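Long-range contacts in pyrethroid hydrolase (Sphingobium faniae, PDB 5Y5R), which hydrolyses the ester bond of pyrethroid insecticides such as permethrin and cypermethrin, as a member of the alpha/beta hydrolase superfamily: residues T2-L8 against E69-L75; A82-W86 against G97-L101. One frame throughout, in Å; residues are numbered along the deposited sequence.

From the N terminus, strand 3-9 runs into the sheet first, and sixty residues that are helical in part separate its segment from E69-L75. Contact 1 closes that loop by laying strand 71-77 parallel to strand 3-9. The chain then turns through Gly76, Ser78 and Gly80, a GxSxG pattern consistent with a nucleophile elbow, into helix 80-90. Contact 2 closes a second, much shorter loop, where this helix packs on strand 95-101. The two loops follow in series, neither nesting nor crossing. Strand 71-77 of contact 1 pairs with strand 95-101 of contact 2: Leu74 O and N probably bond to Ile99 N and Gly97 O, so contact 2 lays its helix on the same parallel sheet.

Contact 1: residues T2-L8 against E69-L75; sequences TVTDIIL and EGQSILL
Thr2 O takes the N-H of Gln71 at 2.7 Å, and a parallel ladder follows: Ile73 N to Asp5 O at 3.0 Å, Ile7 N to Ile73 O at 2.7 Å and Leu75 N to Ile7 O at 2.8 Å. Between Val3 and Asp5 the register slips by one residue, a beta bulge. Gln71 O therefore meets two successive amides, Thr4 N at 3.0 Å and, weakly, Asp5 N. The strands are neighbours in the central parallel sheet of the alpha/beta hydrolase fold, and their side chains sort onto its two faces. On one, the side chains of Val3 and Ile73 cross nearly perpendicularly, Val3 CG1, anti to the backbone N (chi1 174°), lying 3.7 Å from Ile73 CG1; Ile6 runs alongside Ile73, its CG1 beside CB, and Leu8 CD2 rests on Leu75 CB. Helix 237-249 covers this face through Ile244 and Ala248. On the other, Ile7 and Leu74 run alongside each other in the same direction, with CD1 of Ile7 3.8 Å from CD2 of Leu74, and Val61, Ile64 and Leu65 of helix 59-67 pack over Ile7. Asp5 CB sits beside Ser72 OG on that side. His34 NE2, on the next strand, hydrogen-bonds Asp5 OD2, while the buried OD1 has no partner in the model. Gln71, bent at chi2 (-81°), leads its end away, where NE2 hydrogen-bonds Asp93 O.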
ATOM      1  N   THR A   2     -10.612 -12.213  17.730  1.00 43.83           N
ATOM      2  CA  THR A   2      -9.453 -11.452  18.192  1.00 40.60           C
ATOM      3  C   THR A   2      -9.153 -10.334  17.178  1.00 41.34           C
ATOM      4  O   THR A   2      -8.636  -9.284  17.555  1.00 38.20           O
ATOM      5  CB  THR A   2      -8.230 -12.332  18.437  1.00 45.07           C
ATOM      6  OG1 THR A   2      -8.637 -13.507  19.148  1.00 47.52           O
ATOM      7  CG2 THR A   2      -7.225 -11.589  19.306  1.00 46.17           C
ATOM      8  N   VAL A   3      -9.412 -10.582  15.894  1.00 39.45           N
ATOM      9  CA  VAL A   3      -9.279  -9.559  14.862  1.00 35.62           C
ATOM     10  C   VAL A   3     -10.647  -8.941  14.613  1.00 33.81           C
ATOM     11  O   VAL A   3     -11.565  -9.626  14.140  1.00 30.12           O
ATOM     12  CB  VAL A   3      -8.715 -10.136  13.562  1.00 31.63           C
ATOM     13  CG1 VAL A   3      -8.753  -9.063  12.489  1.00 29.28           C
ATOM     14  CG2 VAL A   3      -7.313 -10.668  13.793  1.00 30.84           C
ATOM     15  N   THR A   4     -10.742  -7.624  14.852  1.00 32.91           N
ATOM     16  CA  THR A   4     -11.963  -6.822  14.807  1.00 30.02           C
ATOM     17  C   THR A   4     -11.987  -5.797  13.694  1.00 33.00           C
ATOM     18  O   THR A   4     -13.069  -5.412  13.230  1.00 28.17           O
ATOM     19  CB  THR A   4     -12.123  -6.068  16.135  1.00 34.68           C
ATOM     20  OG1 THR A   4     -11.993  -6.987  17.230  1.00 40.13           O
ATOM     21  CG2 THR A   4     -13.475  -5.352  16.224  1.00 41.00           C
ATOM     22  N   ASP A   5     -10.818  -5.327  13.279  1.00 30.60           N
ATOM     23  CA  ASP A   5     -10.703  -4.222  12.353  1.00 26.17           C
ATOM     24  C   ASP A   5      -9.740  -4.600  11.243  1.00 26.73           C
ATOM     25  O   ASP A   5      -8.736  -5.275  11.488  1.00 26.14           O
ATOM     26  CB  ASP A   5     -10.194  -3.000  13.068  1.00 29.88           C
ATOM     27  CG  ASP A   5     -11.168  -2.491  14.110  1.00 32.21           C
ATOM     28  OD1 ASP A   5     -11.370  -3.197  15.138  1.00 28.64           O
ATOM     29  OD2 ASP A   5     -11.708  -1.381  13.906  1.00 34.01           O
ATOM     30  N   ILE A   6     -10.049  -4.155  10.029  1.00 19.59           N
ATOM     31  CA  ILE A   6      -9.142  -4.243   8.890  1.00 25.28           C
ATOM     32  C   ILE A   6      -8.934  -2.824   8.390  1.00 26.68           C
ATOM     33  O   ILE A   6      -9.911  -2.096   8.164  1.00 22.59           O
ATOM     34  CB  ILE A   6      -9.697  -5.145   7.766  1.00 26.60           C
ATOM     35  CG1 ILE A   6      -9.831  -6.588   8.232  1.00 22.98           C
ATOM     36  CG2 ILE A   6      -8.809  -5.125   6.530  1.00 23.73           C
ATOM     37  CD1 ILE A   6     -10.436  -7.494   7.172  1.00 20.43           C
ATOM     38  N   ILE A   7      -7.670  -2.435   8.207  1.00 22.64           N
ATOM     39  CA  ILE A   7      -7.325  -1.078   7.787  1.00 20.19           C
ATOM     40  C   ILE A   7      -6.634  -1.182   6.427  1.00 19.66           C
ATOM     41  O   ILE A   7      -5.616  -1.874   6.305  1.00 18.26           O
ATOM     42  CB  ILE A   7      -6.439  -0.372   8.826  1.00 22.79           C
ATOM     43  CG1 ILE A   7      -7.122  -0.336  10.204  1.00 21.57           C
ATOM     44  CG2 ILE A   7      -6.003   1.043   8.325  1.00 21.53           C
ATOM     45  CD1 ILE A   7      -6.246   0.132  11.333  1.00 23.97           C
ATOM     46  N   LEU A   8      -7.255  -0.597   5.395  1.00 18.31           N
ATOM     47  CA  LEU A   8      -6.736  -0.592   4.024  1.00 14.10           C
ATOM     48  C   LEU A   8      -6.084   0.756   3.764  1.00 19.68           C
ATOM     49  O   LEU A   8      -6.762   1.800   3.837  1.00 14.88           O
ATOM     50  CB  LEU A   8      -7.833  -0.807   2.977  1.00 16.66           C
ATOM     51  CG  LEU A   8      -8.905  -1.860   3.296  1.00 19.07           C
ATOM     52  CD1 LEU A   8      -9.971  -1.912   2.243  1.00 13.27           C
ATOM     53  CD2 LEU A   8      -8.211  -3.214   3.535  1.00 23.62           C
ATOM     54  N   GLU A  69     -11.234  -2.269  19.185  1.00 38.37           N
ATOM     55  CA  GLU A  69     -11.562  -3.164  20.294  1.00 39.98           C
ATOM     56  C   GLU A  69     -10.520  -4.270  20.432  1.00 36.56           C
ATOM     57  O   GLU A  69      -9.978  -4.498  21.522  1.00 31.66           O
ATOM     58  CB  GLU A  69     -12.967  -3.753  20.090  1.00 40.79           C
ATOM     59  CG  GLU A  69     -13.486  -4.557  21.272  1.00 47.40           C
ATOM     60  CD  GLU A  69     -14.879  -5.152  21.043  1.00 55.60           C
ATOM     61  OE1 GLU A  69     -15.755  -4.480  20.442  1.00 53.70           O
ATOM     62  OE2 GLU A  69     -15.094  -6.303  21.477  1.00 51.48           O
ATOM     63  N   GLY A  70     -10.207  -4.945  19.325  1.00 38.85           N
ATOM     64  CA  GLY A  70      -9.248  -6.040  19.309  1.00 35.31           C
ATOM     65  C   GLY A  70      -8.035  -5.787  18.426  1.00 36.40           C
ATOM     66  O   GLY A  70      -7.481  -4.686  18.430  1.00 32.85           O
ATOM     67  N   GLN A  71      -7.588  -6.811  17.702  1.00 38.60           N
ATOM     68  CA  GLN A  71      -6.440  -6.731  16.808  1.00 32.40           C
ATOM     69  C   GLN A  71      -6.870  -6.270  15.421  1.00 28.06           C
ATOM     70  O   GLN A  71      -8.022  -6.433  15.032  1.00 27.50           O
ATOM     71  CB  GLN A  71      -5.761  -8.090  16.680  1.00 32.90           C
ATOM     72  CG  GLN A  71      -5.339  -8.633  18.001  1.00 36.83           C
ATOM     73  CD  GLN A  71      -4.051  -8.030  18.449  1.00 34.14           C
ATOM     74  OE1 GLN A  71      -2.967  -8.443  18.029  1.00 36.28           O
ATOM     75  NE2 GLN A  71      -4.157  -7.000  19.283  1.00 31.96           N
ATOM     76  N   SER A  72      -5.906  -5.740  14.653  1.00 31.52           N
ATOM     77  CA  SER A  72      -6.158  -5.209  13.319  1.00 26.34           C
ATOM     78  C   SER A  72      -5.313  -5.874  12.237  1.00 24.13           C
ATOM     79  O   SER A  72      -4.142  -6.205  12.439  1.00 24.64           O
ATOM     80  CB  SER A  72      -5.876  -3.714  13.257  1.00 26.47           C
ATOM     81  OG  SER A  72      -6.773  -2.985  14.078  1.00 30.22           O
ATOM     82  N   ILE A  73      -5.874  -5.920  11.035  1.00 26.76           N
ATOM     83  CA  ILE A  73      -5.128  -6.279   9.838  1.00 25.50           C
ATOM     84  C   ILE A  73      -4.785  -4.981   9.112  1.00 24.75           C
ATOM     85  O   ILE A  73      -5.657  -4.129   8.888  1.00 19.23           O
ATOM     86  CB  ILE A  73      -5.941  -7.221   8.930  1.00 21.67           C
ATOM     87  CG1 ILE A  73      -6.402  -8.469   9.694  1.00 24.82           C
ATOM     88  CG2 ILE A  73      -5.106  -7.634   7.735  1.00 24.49           C
ATOM     89  CD1 ILE A  73      -5.304  -9.499  10.011  1.00 20.95           C
ATOM     90  N   LEU A  74      -3.517  -4.824   8.751  1.00 20.61           N
ATOM     91  CA  LEU A  74      -3.048  -3.670   7.998  1.00 16.98           C
ATOM     92  C   LEU A  74      -2.747  -4.119   6.588  1.00 20.77           C
ATOM     93  O   LEU A  74      -2.006  -5.098   6.390  1.00 18.07           O
ATOM     94  CB  LEU A  74      -1.793  -3.062   8.626  1.00 17.73           C
ATOM     95  CG  LEU A  74      -1.891  -2.525  10.045  1.00 22.69           C
ATOM     96  CD1 LEU A  74      -0.652  -1.668  10.336  1.00 23.82           C
ATOM     97  CD2 LEU A  74      -3.214  -1.759  10.183  1.00 17.34           C
ATOM     98  N   LEU A  75      -3.333  -3.424   5.617  1.00 16.74           N
ATOM     99  CA  LEU A  75      -3.075  -3.666   4.209  1.00 18.87           C
ATOM    100  C   LEU A  75      -2.496  -2.399   3.595  1.00 17.10           C
ATOM    101  O   LEU A  75      -3.028  -1.293   3.797  1.00 16.82           O
ATOM    102  CB  LEU A  75      -4.336  -4.081   3.444  1.00 15.03           C
ATOM    103  CG  LEU A  75      -4.166  -4.447   1.965  1.00 15.25           C
ATOM    104  CD1 LEU A  75      -5.202  -5.514   1.571  1.00 20.07           C
ATOM    105  CD2 LEU A  75      -4.312  -3.226   1.009  1.00 15.99           C
TER

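Contact 2: residues A82-W86 against G97-L101; sequences ASISW and GLIYL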
ATOM      1  N   ALA A  82       5.165   0.693   2.726  1.00 24.42           N
ATOM      2  CA  ALA A  82       6.131   1.366   3.594  1.00 24.71           C
ATOM      3  C   ALA A  82       5.470   1.806   4.894  1.00 24.16           C
ATOM      4  O   ALA A  82       6.077   1.731   5.967  1.00 25.51           O
ATOM      5  CB  ALA A  82       6.763   2.565   2.877  1.00 21.49           C
ATOM      6  N   SER A  83       4.216   2.243   4.818  1.00 22.43           N
ATOM      7  CA  SER A  83       3.481   2.660   6.008  1.00 23.33           C
ATOM      8  C   SER A  83       3.147   1.479   6.937  1.00 23.13           C
ATOM      9  O   SER A  83       3.219   1.616   8.166  1.00 24.30           O
ATOM     10  CB  SER A  83       2.210   3.385   5.576  1.00 21.21           C
ATOM     11  OG  SER A  83       2.557   4.614   4.943  1.00 22.83           O
ATOM     12  N   ILE A  84       2.712   0.340   6.387  1.00 19.57           N
ATOM     13  CA  ILE A  84       2.292  -0.752   7.272  1.00 23.52           C
ATOM     14  C   ILE A  84       3.496  -1.364   7.964  1.00 21.58           C
ATOM     15  O   ILE A  84       3.365  -1.910   9.058  1.00 18.70           O
ATOM     16  CB  ILE A  84       1.468  -1.849   6.558  1.00 19.03           C
ATOM     17  CG1 ILE A  84       2.372  -2.824   5.804  1.00 18.92           C
ATOM     18  CG2 ILE A  84       0.402  -1.261   5.663  1.00 15.35           C
ATOM     19  CD1 ILE A  84       1.632  -4.056   5.329  1.00 19.33           C
ATOM     20  N   SER A  85       4.667  -1.363   7.309  1.00 20.62           N
ATOM     21  CA  SER A  85       5.889  -1.780   7.984  1.00 21.58           C
ATOM     22  C   SER A  85       6.264  -0.803   9.104  1.00 21.57           C
ATOM     23  O   SER A  85       6.699  -1.203  10.191  1.00 20.37           O
ATOM     24  CB  SER A  85       7.017  -1.897   6.956  1.00 19.61           C
ATOM     25  OG  SER A  85       6.719  -2.868   5.965  1.00 17.16           O
ATOM     26  N   TRP A  86       6.170   0.497   8.839  1.00 23.36           N
ATOM     27  CA  TRP A  86       6.490   1.454   9.885  1.00 23.68           C
ATOM     28  C   TRP A  86       5.522   1.316  11.056  1.00 22.83           C
ATOM     29  O   TRP A  86       5.939   1.241  12.216  1.00 27.54           O
ATOM     30  CB  TRP A  86       6.481   2.867   9.306  1.00 23.47           C
ATOM     31  CG  TRP A  86       7.123   3.865  10.199  1.00 23.81           C
ATOM     32  CD1 TRP A  86       8.381   4.368  10.099  1.00 24.78           C
ATOM     33  CD2 TRP A  86       6.520   4.505  11.329  1.00 28.26           C
ATOM     34  NE1 TRP A  86       8.609   5.278  11.104  1.00 26.38           N
ATOM     35  CE2 TRP A  86       7.477   5.372  11.875  1.00 25.51           C
ATOM     36  CE3 TRP A  86       5.263   4.419  11.938  1.00 31.49           C
ATOM     37  CZ2 TRP A  86       7.217   6.149  12.998  1.00 29.99           C
ATOM     38  CZ3 TRP A  86       5.004   5.205  13.055  1.00 23.82           C
ATOM     39  CH2 TRP A  86       5.980   6.048  13.569  1.00 24.64           C
ATOM     40  N   GLY A  97      -1.666  -8.893  11.706  1.00 20.98           N
ATOM     41  CA  GLY A  97      -1.307  -9.362  10.381  1.00 24.26           C
ATOM     42  C   GLY A  97      -0.954  -8.231   9.438  1.00 21.15           C
ATOM     43  O   GLY A  97      -1.467  -7.113   9.557  1.00 28.32           O
ATOM     44  N   LEU A  98      -0.084  -8.532   8.479  1.00 18.08           N
ATOM     45  CA  LEU A  98       0.352  -7.557   7.477  1.00 22.16           C
ATOM     46  C   LEU A  98       0.075  -8.086   6.077  1.00 19.45           C
ATOM     47  O   LEU A  98       0.498  -9.191   5.728  1.00 22.82           O
ATOM     48  CB  LEU A  98       1.848  -7.239   7.619  1.00 18.52           C
ATOM     49  CG  LEU A  98       2.241  -6.482   8.892  1.00 20.70           C
ATOM     50  CD1 LEU A  98       3.754  -6.372   9.001  1.00 19.31           C
ATOM     51  CD2 LEU A  98       1.602  -5.084   8.952  1.00 23.61           C
ATOM     52  N   ILE A  99      -0.603  -7.290   5.266  1.00 18.03           N
ATOM     53  CA  ILE A  99      -0.912  -7.669   3.900  1.00 13.10           C
ATOM     54  C   ILE A  99      -0.264  -6.670   2.954  1.00 18.82           C
ATOM     55  O   ILE A  99      -0.601  -5.481   2.988  1.00 20.24           O
ATOM     56  CB  ILE A  99      -2.424  -7.704   3.664  1.00 18.90           C
ATOM     57  CG1 ILE A  99      -3.113  -8.673   4.631  1.00 16.67           C
ATOM     58  CG2 ILE A  99      -2.715  -8.105   2.232  1.00 18.30           C
ATOM     59  CD1 ILE A  99      -4.581  -8.710   4.409  1.00 19.35           C
ATOM     60  N   TYR A 100       0.603  -7.155   2.069  1.00 20.15           N
ATOM     61  CA  TYR A 100       1.285  -6.325   1.073  1.00 19.02           C
ATOM     62  C   TYR A 100       0.675  -6.605  -0.299  1.00 15.52           C
ATOM     63  O   TYR A 100       0.960  -7.640  -0.913  1.00 21.78           O
ATOM     64  CB  TYR A 100       2.796  -6.583   1.081  1.00 17.51           C
ATOM     65  CG  TYR A 100       3.487  -6.217   2.364  1.00 16.14           C
ATOM     66  CD1 TYR A 100       3.477  -7.078   3.456  1.00 21.39           C
ATOM     67  CD2 TYR A 100       4.131  -5.012   2.498  1.00 18.51           C
ATOM     68  CE1 TYR A 100       4.112  -6.772   4.629  1.00 15.52           C
ATOM     69  CE2 TYR A 100       4.756  -4.681   3.670  1.00 20.19           C
ATOM     70  CZ  TYR A 100       4.734  -5.559   4.747  1.00 23.57           C
ATOM     71  OH  TYR A 100       5.391  -5.238   5.917  1.00 19.69           O
ATOM     72  N   LEU A 101      -0.129  -5.672  -0.799  1.00 16.10           N
ATOM     73  CA  LEU A 101      -0.862  -5.824  -2.054  1.00 16.88           C
ATOM     74  C   LEU A 101      -0.095  -5.120  -3.169  1.00 18.90           C
ATOM     75  O   LEU A 101      -0.229  -3.901  -3.358  1.00 21.13           O
ATOM     76  CB  LEU A 101      -2.293  -5.287  -1.915  1.00 14.54           C
ATOM     77  CG  LEU A 101      -3.145  -5.245  -3.186  1.00 17.49           C
ATOM     78  CD1 LEU A 101      -3.259  -6.613  -3.895  1.00 14.68           C
ATOM     79  CD2 LEU A 101      -4.521  -4.681  -2.879  1.00 20.11           C
TER
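Ile84, on helix 80-90, drives its side chain against Leu98, Ile99 and Tyr100 of the strand that follows. This is the return half of a beta-alpha-beta crossover, made of strand 71-77, the helix and strand 95-101, in the alpha/beta hydrolase core. The short helical segment runs nearly antiparallel to the strand, at 165°, with the axes 9.1 Å apart. Leu98 comes first: its CD2 methyl touches both the backbone O of Ile84, at 3.6 Å, and Ile84 CD1, at 3.8 Å. Leu74 of strand 71-77 also packs against Ile84 and Leu98, extending this apolar layer under the helix. Ile99 points its side chain away from the helix, where it packs on Ile244 and Phe247 of helix 237-249, and presents its backbone, the carbonyl O 3.5 Å from Ile84 CD1. Tyr100 then swings its ring back to the helix. A chi1 of 81° sets Ile84 CG1 between the backbone N and carbonyl carbon, and the extended branch carries CD1 over the centre of that ring, a CH-pi contact 3.6 Å from the centroid and 14° off the normal. CG1 of Ile84 follows above the same face, just beyond the CE2-CZ bond, while the hydroxyl end is held by the helix. Ser85 OG bonds Gly81 O, one turn back, and meets Tyr100 OH at 2.7 Å, at the ring edge and in its plane.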